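Local coordinates for protein epimerase (Methylomonas sp. DH-1, PDB 7CJ5) that catalyses the manganese-dependent epimerization of ketoses at C3, acting most strongly on L-ribulose and also interconverting D-allulose and D-fructose, at residues 11-16 / 38-43; 65-70 / 105-110. All coordinates share one frame; numbering follows the deposited sequence.

Contact 1 of 2, residues 11-16 / 38-43; sequences GHALVW and DYIEIA. With BDF (beta-D-fructopyranose), chain F; FUD (D-fructose), chain D.
Ala13 turns its methyl toward the strand 39-43 and packs tightly there, CB lying 3.8 Å from Ile40 CD1, and its N-H is donated to Glu41 O at 2.9 Å. A methyl suits this spot, where the strand 8-12 ends and the chain curls into a turn; beyond it Leu14 CG meets Ala43 CB at 3.8 Å. Earlier on both strands, Gly11 N bonds to Tyr39 O and Glu41 N to Gly11 O, parallel pairing of the first two strands of the TIM barrel, joined by helix 22-35 in a beta-alpha-beta crossover. Glu41 shares the sheet face of His12; its OE2 sits 3.4 Å from His12 CD2, the ring and carboxylate planes turned 56° apart, while Ser69 and His211 hold its oxygens. With CG anti to the backbone N (chi1 -161°), the His12 ring reaches the sugar pocket. Leu14 N donates to His12 ND1, in the ring plane, at 3.1 Å, fixing the ring's rotation; the bond from O6 of D-fructose to NE2 is weak and its placement doubtful. Were His12 an alanine, Leu14 N would probably lose its acceptor, and the sugar a ring beside O6. The looser end is Asp38, partly exposed, which binds a beta-D-fructopyranose instead.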
ATOM      1  N   GLY A  11      16.636  -8.057  14.139  1.00 14.90           N
ATOM      2  CA  GLY A  11      15.219  -8.080  14.538  1.00 15.37           C
ATOM      3  C   GLY A  11      14.758  -6.676  14.867  1.00 14.71           C
ATOM      4  O   GLY A  11      15.455  -6.001  15.650  1.00 14.01           O
ATOM      5  N   HIS A  12      13.645  -6.228  14.285  1.00 14.85           N
ATOM      6  CA  HIS A  12      13.048  -4.911  14.616  1.00 17.11           C
ATOM      7  C   HIS A  12      12.511  -4.971  16.051  1.00 16.17           C
ATOM      8  O   HIS A  12      11.738  -5.895  16.353  1.00 17.43           O
ATOM      9  CB  HIS A  12      11.961  -4.532  13.608  1.00 17.98           C
ATOM     10  CG  HIS A  12      11.654  -3.074  13.601  1.00 20.15           C
ATOM     11  ND1 HIS A  12      11.078  -2.442  14.681  1.00 21.62           N
ATOM     12  CD2 HIS A  12      11.842  -2.127  12.656  1.00 20.78           C
ATOM     13  CE1 HIS A  12      10.904  -1.167  14.396  1.00 25.90           C
ATOM     14  NE2 HIS A  12      11.368  -0.943  13.156  1.00 22.94           N
ATOM     15  N   ALA A  13      12.909  -4.027  16.902  1.00 14.76           N
ATOM     16  CA  ALA A  13      12.507  -3.982  18.326  1.00 15.25           C
ATOM     17  C   ALA A  13      10.985  -4.085  18.425  1.00 15.72           C
ATOM     18  O   ALA A  13      10.500  -4.695  19.381  1.00 18.44           O
ATOM     19  CB  ALA A  13      12.995  -2.714  18.984  1.00 14.54           C
ATOM     20  N   LEU A  14      10.252  -3.496  17.477  1.00 17.85           N
ATOM     21  CA  LEU A  14       8.777  -3.365  17.591  1.00 17.34           C
ATOM     22  C   LEU A  14       8.112  -4.726  17.383  1.00 16.17           C
ATOM     23  O   LEU A  14       6.925  -4.825  17.673  1.00 16.64           O
ATOM     24  CB  LEU A  14       8.254  -2.344  16.579  1.00 18.85           C
ATOM     25  CG  LEU A  14       8.708  -0.903  16.790  1.00 20.56           C
ATOM     26  CD1 LEU A  14       7.918   0.026  15.887  1.00 22.60           C
ATOM     27  CD2 LEU A  14       8.585  -0.470  18.242  1.00 21.13           C
ATOM     28  N   VAL A  15       8.847  -5.731  16.901  1.00 16.86           N
ATOM     29  CA  VAL A  15       8.341  -7.134  16.832  1.00 15.45           C
ATOM     30  C   VAL A  15       8.042  -7.624  18.256  1.00 16.29           C
ATOM     31  O   VAL A  15       7.143  -8.458  18.412  1.00 17.66           O
ATOM     32  CB  VAL A  15       9.335  -8.062  16.115  1.00 16.37           C
ATOM     33  CG1 VAL A  15       9.008  -9.531  16.348  1.00 15.45           C
ATOM     34  CG2 VAL A  15       9.394  -7.739  14.631  1.00 16.46           C
ATOM     35  N   TRP A  16       8.760  -7.109  19.260  1.00 16.42           N
ATOM     36  CA  TRP A  16       8.680  -7.605  20.660  1.00 16.27           C
ATOM     37  C   TRP A  16       8.044  -6.557  21.577  1.00 16.61           C
ATOM     38  O   TRP A  16       7.292  -6.958  22.461  1.00 17.04           O
ATOM     39  CB  TRP A  16      10.059  -8.024  21.191  1.00 15.53           C
ATOM     40  CG  TRP A  16      10.598  -9.278  20.577  1.00 17.40           C
ATOM     41  CD1 TRP A  16      10.341 -10.566  20.964  1.00 17.86           C
ATOM     42  CD2 TRP A  16      11.480  -9.368  19.446  1.00 16.20           C
ATOM     43  NE1 TRP A  16      11.015 -11.441  20.159  1.00 18.38           N
ATOM     44  CE2 TRP A  16      11.712 -10.738  19.214  1.00 17.06           C
ATOM     45  CE3 TRP A  16      12.088  -8.430  18.606  1.00 17.17           C
ATOM     46  CZ2 TRP A  16      12.541 -11.189  18.184  1.00 17.40           C
ATOM     47  CZ3 TRP A  16      12.904  -8.874  17.590  1.00 17.25           C
ATOM     48  CH2 TRP A  16      13.122 -10.236  17.383  1.00 18.59           C
ATOM     49  N   ASP A  38      21.938 -10.892  14.898  1.00 14.49           N
ATOM     50  CA  ASP A  38      23.254 -10.275  15.199  1.00 16.54           C
ATOM     51  C   ASP A  38      23.046  -8.916  15.871  1.00 15.48           C
ATOM     52  O   ASP A  38      23.943  -8.483  16.639  1.00 15.78           O
ATOM     53  CB  ASP A  38      24.067 -10.108  13.914  1.00 16.04           C
ATOM     54  CG  ASP A  38      24.263 -11.414  13.174  1.00 16.20           C
ATOM     55  OD1 ASP A  38      24.797 -12.352  13.795  1.00 17.74           O
ATOM     56  OD2 ASP A  38      23.891 -11.478  11.986  1.00 16.44           O
ATOM     57  N   TYR A  39      21.918  -8.261  15.596  1.00 14.31           N
ATOM     58  CA  TYR A  39      21.640  -6.898  16.111  1.00 14.99           C
ATOM     59  C   TYR A  39      20.137  -6.725  16.302  1.00 14.95           C
ATOM     60  O   TYR A  39      19.331  -7.498  15.742  1.00 14.47           O
ATOM     61  CB  TYR A  39      22.228  -5.811  15.201  1.00 15.66           C
ATOM     62  CG  TYR A  39      21.554  -5.637  13.861  1.00 15.89           C
ATOM     63  CD1 TYR A  39      21.978  -6.352  12.753  1.00 15.81           C
ATOM     64  CD2 TYR A  39      20.490  -4.764  13.697  1.00 16.27           C
ATOM     65  CE1 TYR A  39      21.364  -6.207  11.522  1.00 15.81           C
ATOM     66  CE2 TYR A  39      19.866  -4.603  12.469  1.00 15.41           C
ATOM     67  CZ  TYR A  39      20.297  -5.337  11.381  1.00 15.20           C
ATOM     68  OH  TYR A  39      19.671  -5.214  10.178  1.00 17.09           O
ATOM     69  N   ILE A  40      19.791  -5.737  17.117  1.00 15.07           N
ATOM     70  CA  ILE A  40      18.404  -5.223  17.247  1.00 15.71           C
ATOM     71  C   ILE A  40      18.362  -3.867  16.545  1.00 14.95           C
ATOM     72  O   ILE A  40      19.316  -3.069  16.706  1.00 14.21           O
ATOM     73  CB  ILE A  40      17.955  -5.126  18.716  1.00 17.40           C
ATOM     74  CG1 ILE A  40      16.518  -4.609  18.816  1.00 18.35           C
ATOM     75  CG2 ILE A  40      18.920  -4.285  19.540  1.00 17.76           C
ATOM     76  CD1 ILE A  40      15.834  -5.004  20.095  1.00 18.56           C
ATOM     77  N   GLU A  41      17.316  -3.651  15.756  1.00 14.79           N
ATOM     78  CA  GLU A  41      17.007  -2.329  15.169  1.00 14.08           C
ATOM     79  C   GLU A  41      16.080  -1.606  16.150  1.00 13.61           C
ATOM     80  O   GLU A  41      14.910  -2.004  16.294  1.00 15.27           O
ATOM     81  CB  GLU A  41      16.389  -2.485  13.788  1.00 14.74           C
ATOM     82  CG  GLU A  41      16.161  -1.149  13.101  1.00 14.90           C
ATOM     83  CD  GLU A  41      15.601  -1.289  11.702  1.00 15.29           C
ATOM     84  OE1 GLU A  41      16.180  -2.066  10.931  1.00 17.37           O
ATOM     85  OE2 GLU A  41      14.581  -0.642  11.402  1.00 17.66           O
ATOM     86  N   ILE A  42      16.606  -0.611  16.847  1.00 15.12           N
ATOM     87  CA  ILE A  42      15.849   0.122  17.899  1.00 15.50           C
ATOM     88  C   ILE A  42      15.045   1.232  17.234  1.00 15.54           C
ATOM     89  O   ILE A  42      15.629   1.974  16.447  1.00 16.54           O
ATOM     90  CB  ILE A  42      16.788   0.663  18.981  1.00 16.58           C
ATOM     91  CG1 ILE A  42      17.580  -0.471  19.634  1.00 17.84           C
ATOM     92  CG2 ILE A  42      15.999   1.478  19.996  1.00 17.62           C
ATOM     93  CD1 ILE A  42      18.689   0.010  20.538  1.00 19.15           C
ATOM     94  N   ALA A  43      13.747   1.309  17.530  1.00 16.49           N
ATOM     95  CA  ALA A  43      12.835   2.332  16.975  1.00 18.98           C
ATOM     96  C   ALA A  43      13.016   3.612  17.797  1.00 19.99           C
ATOM     97  O   ALA A  43      12.773   3.571  19.008  1.00 22.10           O
ATOM     98  CB  ALA A  43      11.413   1.824  16.997  1.00 18.99           C
TER
HETATM   99  C1  BDF F 304      26.276 -13.549   8.347  1.00 30.66           C
HETATM  100  C2  BDF F 304      26.570 -14.515   9.484  1.00 30.60           C
HETATM  101  C3  BDF F 304      26.212 -13.919  10.857  1.00 28.74           C
HETATM  102  C4  BDF F 304      26.701 -14.844  11.966  1.00 32.70           C
HETATM  103  C5  BDF F 304      28.195 -15.078  11.826  1.00 33.75           C
HETATM  104  C6  BDF F 304      28.495 -15.618  10.442  1.00 34.41           C
HETATM  105  O1  BDF F 304      26.414 -14.238   7.110  1.00 31.97           O
HETATM  106  O2  BDF F 304      25.834 -15.702   9.322  1.00 31.86           O
HETATM  107  O3  BDF F 304      24.801 -13.752  10.942  1.00 28.34           O
HETATM  108  O4  BDF F 304      26.402 -14.283  13.246  1.00 32.10           O
HETATM  109  O5  BDF F 304      28.906 -13.852  12.017  1.00 31.74           O
HETATM  110  O6  BDF F 304      27.978 -14.759   9.411  1.00 31.35           O
HETATM  111  C1  FUD D 302       6.960   1.183   7.931  1.00 14.48           C
HETATM  112  C2  FUD D 302       8.277   0.465   7.813  1.00 16.63           C
HETATM  113  C3  FUD D 302       9.224   0.526   8.985  1.00 18.53           C
HETATM  114  C4  FUD D 302       9.245   1.993   9.368  1.00 21.00           C
HETATM  115  C5  FUD D 302       9.894   2.385  10.693  1.00 26.88           C
HETATM  116  C6  FUD D 302      10.393   1.246  11.560  1.00 26.06           C
HETATM  117  O1  FUD D 302       6.023   0.684   6.974  1.00 14.63           O
HETATM  118  O2  FUD D 302       8.552  -0.155   6.795  1.00 14.70           O
HETATM  119  O3  FUD D 302      10.527   0.068   8.612  1.00 18.06           O
HETATM  120  O4  FUD D 302       9.880   2.635   8.278  1.00 23.58           O
HETATM  121  O5  FUD D 302      10.932   3.333  10.450  1.00 36.78           O
HETATM  122  O6  FUD D 302      10.929   1.829  12.779  1.00 35.60           O

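Contact 2 of 2, residues 65-70 / 105-110; sequences RAHASL and GSELCG. With FUD (D-fructose), chain D.
Strands 65-70 and 107-109 run parallel, their axes 4.7 Å apart and inclined by 20°, with Ala68 bonded through both its N and its O: Ala68 N bonds to Glu107 O at 3.1 Å, and Ala68 O receives Cys109 N at 2.9 Å. Leu70 N continues the pairing to Cys109 O. The ring of His67 lies alongside Glu107, whose CG makes a CH-pi contact over one face, 3.8 Å from the ring centroid. In Glu107, CG stands anti to the carbonyl carbon (chi1 -57°), over the ring, and the bend at chi2 carries the carboxylate on to Lys5 and Asn148. At the ring's edge, Ser106 N gives ND1 a weak hydrogen bond, and NE2 is taken by Glu8; together they probably limit the imidazole's rotation, the bond to Glu8 more than the weak one. These are the third and fourth strands of the TIM barrel, linked through helix 83-102. Leu70 and Leu108 pack on that helix, and Leu108 CD1 also meets Ala68 CB at 4.1 Å and Leu70 CD2 at 4.2 Å, aliphatic groups fitted to the layer between sheet and helices. Inside the barrel, Ser69 CB packs 3.7 Å from Cys109 SG, and Ser69 OG accepts a hydrogen bond from O6 of D-fructose at 2.9 Å while also bonded to Glu41 of the neighbouring strand. Gly110 turns the corner with backbone angles that call for glycine, and a CB there would clash with Leu70 O.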
ATOM      1  N   ARG A  65      24.556  -6.270  19.101  1.00 18.98           N
ATOM      2  CA  ARG A  65      24.796  -4.949  18.469  1.00 18.14           C
ATOM      3  C   ARG A  65      23.442  -4.279  18.240  1.00 17.21           C
ATOM      4  O   ARG A  65      22.411  -4.971  18.366  1.00 16.94           O
ATOM      5  CB  ARG A  65      25.567  -5.124  17.160  1.00 19.54           C
ATOM      6  CG  ARG A  65      26.943  -5.740  17.367  1.00 22.95           C
ATOM      7  CD  ARG A  65      27.808  -5.568  16.146  1.00 25.23           C
ATOM      8  NE  ARG A  65      27.365  -6.363  15.016  1.00 26.96           N
ATOM      9  CZ  ARG A  65      27.545  -7.675  14.891  1.00 29.42           C
ATOM     10  NH1 ARG A  65      28.141  -8.360  15.854  1.00 34.59           N
ATOM     11  NH2 ARG A  65      27.130  -8.303  13.802  1.00 25.75           N
ATOM     12  N   ALA A  66      23.458  -2.985  17.921  1.00 16.95           N
ATOM     13  CA  ALA A  66      22.246  -2.182  17.669  1.00 16.43           C
ATOM     14  C   ALA A  66      22.469  -1.278  16.461  1.00 15.85           C
ATOM     15  O   ALA A  66      23.578  -0.731  16.311  1.00 17.18           O
ATOM     16  CB  ALA A  66      21.891  -1.369  18.886  1.00 17.25           C
ATOM     17  N   HIS A  67      21.433  -1.151  15.636  1.00 15.16           N
ATOM     18  CA  HIS A  67      21.237  -0.035  14.681  1.00 15.15           C
ATOM     19  C   HIS A  67      19.914   0.624  15.061  1.00 14.84           C
ATOM     20  O   HIS A  67      19.275   0.146  16.025  1.00 14.22           O
ATOM     21  CB  HIS A  67      21.277  -0.531  13.234  1.00 15.04           C
ATOM     22  CG  HIS A  67      22.583  -1.129  12.835  1.00 15.55           C
ATOM     23  ND1 HIS A  67      23.777  -0.428  12.915  1.00 17.16           N
ATOM     24  CD2 HIS A  67      22.879  -2.345  12.324  1.00 15.91           C
ATOM     25  CE1 HIS A  67      24.762  -1.195  12.477  1.00 17.52           C
ATOM     26  NE2 HIS A  67      24.236  -2.385  12.104  1.00 16.51           N
ATOM     27  N   ALA A  68      19.531   1.699  14.383  1.00 15.54           N
ATOM     28  CA  ALA A  68      18.285   2.419  14.718  1.00 16.14           C
ATOM     29  C   ALA A  68      17.549   2.807  13.442  1.00 15.68           C
ATOM     30  O   ALA A  68      18.194   3.060  12.410  1.00 18.06           O
ATOM     31  CB  ALA A  68      18.578   3.629  15.575  1.00 16.68           C
ATOM     32  N   SER A  69      16.226   2.849  13.544  1.00 16.64           N
ATOM     33  CA  SER A  69      15.317   3.390  12.512  1.00 16.71           C
ATOM     34  C   SER A  69      14.318   4.307  13.205  1.00 15.50           C
ATOM     35  O   SER A  69      14.100   4.181  14.435  1.00 16.84           O
ATOM     36  CB  SER A  69      14.629   2.294  11.742  1.00 16.89           C
ATOM     37  OG  SER A  69      13.816   1.506  12.594  1.00 18.56           O
ATOM     38  N   LEU A  70      13.726   5.207  12.447  1.00 16.12           N
ATOM     39  CA  LEU A  70      12.572   5.983  12.940  1.00 16.15           C
ATOM     40  C   LEU A  70      11.796   6.485  11.732  1.00 16.01           C
ATOM     41  O   LEU A  70      12.340   6.434  10.607  1.00 16.20           O
ATOM     42  CB  LEU A  70      13.077   7.135  13.814  1.00 16.35           C
ATOM     43  CG  LEU A  70      13.994   8.135  13.121  1.00 16.46           C
ATOM     44  CD1 LEU A  70      13.192   9.223  12.423  1.00 17.11           C
ATOM     45  CD2 LEU A  70      14.964   8.739  14.111  1.00 17.87           C
ATOM     46  N   GLY A 105      26.374   1.900  17.508  1.00 21.11           N
ATOM     47  CA  GLY A 105      25.714   1.593  16.224  1.00 18.43           C
ATOM     48  C   GLY A 105      26.297   2.417  15.093  1.00 16.62           C
ATOM     49  O   GLY A 105      26.966   3.412  15.378  1.00 17.49           O
ATOM     50  N   SER A 106      26.076   2.020  13.840  1.00 15.84           N
ATOM     51  CA  SER A 106      26.692   2.685  12.664  1.00 15.43           C
ATOM     52  C   SER A 106      25.663   2.944  11.560  1.00 15.92           C
ATOM     53  O   SER A 106      26.060   3.493  10.520  1.00 14.91           O
ATOM     54  CB  SER A 106      27.867   1.882  12.166  1.00 15.59           C
ATOM     55  OG  SER A 106      27.480   0.563  11.827  1.00 17.31           O
ATOM     56  N   GLU A 107      24.394   2.578  11.771  1.00 15.56           N
ATOM     57  CA  GLU A 107      23.333   2.741  10.740  1.00 14.61           C
ATOM     58  C   GLU A 107      22.091   3.390  11.355  1.00 14.75           C
ATOM     59  O   GLU A 107      21.499   2.813  12.268  1.00 14.11           O
ATOM     60  CB  GLU A 107      22.968   1.402  10.100  1.00 14.03           C
ATOM     61  CG  GLU A 107      24.146   0.692   9.459  1.00 15.12           C
ATOM     62  CD  GLU A 107      24.676   1.321   8.182  1.00 15.25           C
ATOM     63  OE1 GLU A 107      23.953   2.123   7.581  1.00 16.48           O
ATOM     64  OE2 GLU A 107      25.815   0.997   7.787  1.00 16.61           O
ATOM     65  N   LEU A 108      21.719   4.555  10.835  1.00 14.68           N
ATOM     66  CA  LEU A 108      20.399   5.188  11.080  1.00 14.96           C
ATOM     67  C   LEU A 108      19.594   5.103   9.784  1.00 14.20           C
ATOM     68  O   LEU A 108      20.029   5.685   8.773  1.00 14.21           O
ATOM     69  CB  LEU A 108      20.586   6.637  11.524  1.00 15.73           C
ATOM     70  CG  LEU A 108      19.290   7.404  11.769  1.00 15.20           C
ATOM     71  CD1 LEU A 108      18.538   6.817  12.944  1.00 17.12           C
ATOM     72  CD2 LEU A 108      19.561   8.888  11.988  1.00 16.48           C
ATOM     73  N   CYS A 109      18.479   4.388   9.806  1.00 13.10           N
ATOM     74  CA  CYS A 109      17.677   4.117   8.590  1.00 14.48           C
ATOM     75  C   CYS A 109      16.202   4.397   8.861  1.00 15.13           C
ATOM     76  O   CYS A 109      15.859   4.905   9.954  1.00 13.57           O
ATOM     77  CB  CYS A 109      17.881   2.681   8.119  1.00 15.57           C
ATOM     78  SG  CYS A 109      17.277   1.450   9.298  1.00 16.02           S
ATOM     79  N   GLY A 110      15.360   4.060   7.888  1.00 15.96           N
ATOM     80  CA  GLY A 110      13.904   4.246   7.978  1.00 16.48           C
ATOM     81  C   GLY A 110      13.460   5.538   7.319  1.00 14.70           C
ATOM     82  O   GLY A 110      14.189   6.068   6.439  1.00 12.60           O
TER
HETATM   83  C1  FUD D 302       6.960   1.183   7.931  1.00 14.48           C
HETATM   84  C2  FUD D 302       8.277   0.465   7.813  1.00 16.63           C
HETATM   85  C3  FUD D 302       9.224   0.526   8.985  1.00 18.53           C
HETATM   86  C4  FUD D 302       9.245   1.993   9.368  1.00 21.00           C
HETATM   87  C5  FUD D 302       9.894   2.385  10.693  1.00 26.88           C
HETATM   88  C6  FUD D 302      10.393   1.246  11.560  1.00 26.06           C
HETATM   89  O1  FUD D 302       6.023   0.684   6.974  1.00 14.63           O
HETATM   90  O2  FUD D 302       8.552  -0.155   6.795  1.00 14.70           O
HETATM   91  O3  FUD D 302      10.527   0.068   8.612  1.00 18.06           O
HETATM   92  O4  FUD D 302       9.880   2.635   8.278  1.00 23.58           O
HETATM   93  O5  FUD D 302      10.932   3.333  10.450  1.00 36.78           O
HETATM   94  O6  FUD D 302      10.929   1.829  12.779  1.00 35.60           O

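Contact 1 closes before contact 2 opens along the chain, and their centres lie 10 Å apart in one closed parallel barrel. They take in its first four strands in order, 8-12, 39-43, 65-72 and 107-112; strands 39-43 and 65-72 are the neighbours that join the two contacts. Between these, Ile42 N probably bonds to His67 O at 2.9 Å, and Glu41 OE2 probably bonds to Ser69 OG at 2.6 Å. The second link places a carboxylate behind a sugar-binding hydroxyl. His12 and Ser69 both lie beside O6 of the same D-fructose, the His12 bond being weak and its place less sure, while Glu152, Asp185, His211 and Glu246, from later in the chain, bind manganese.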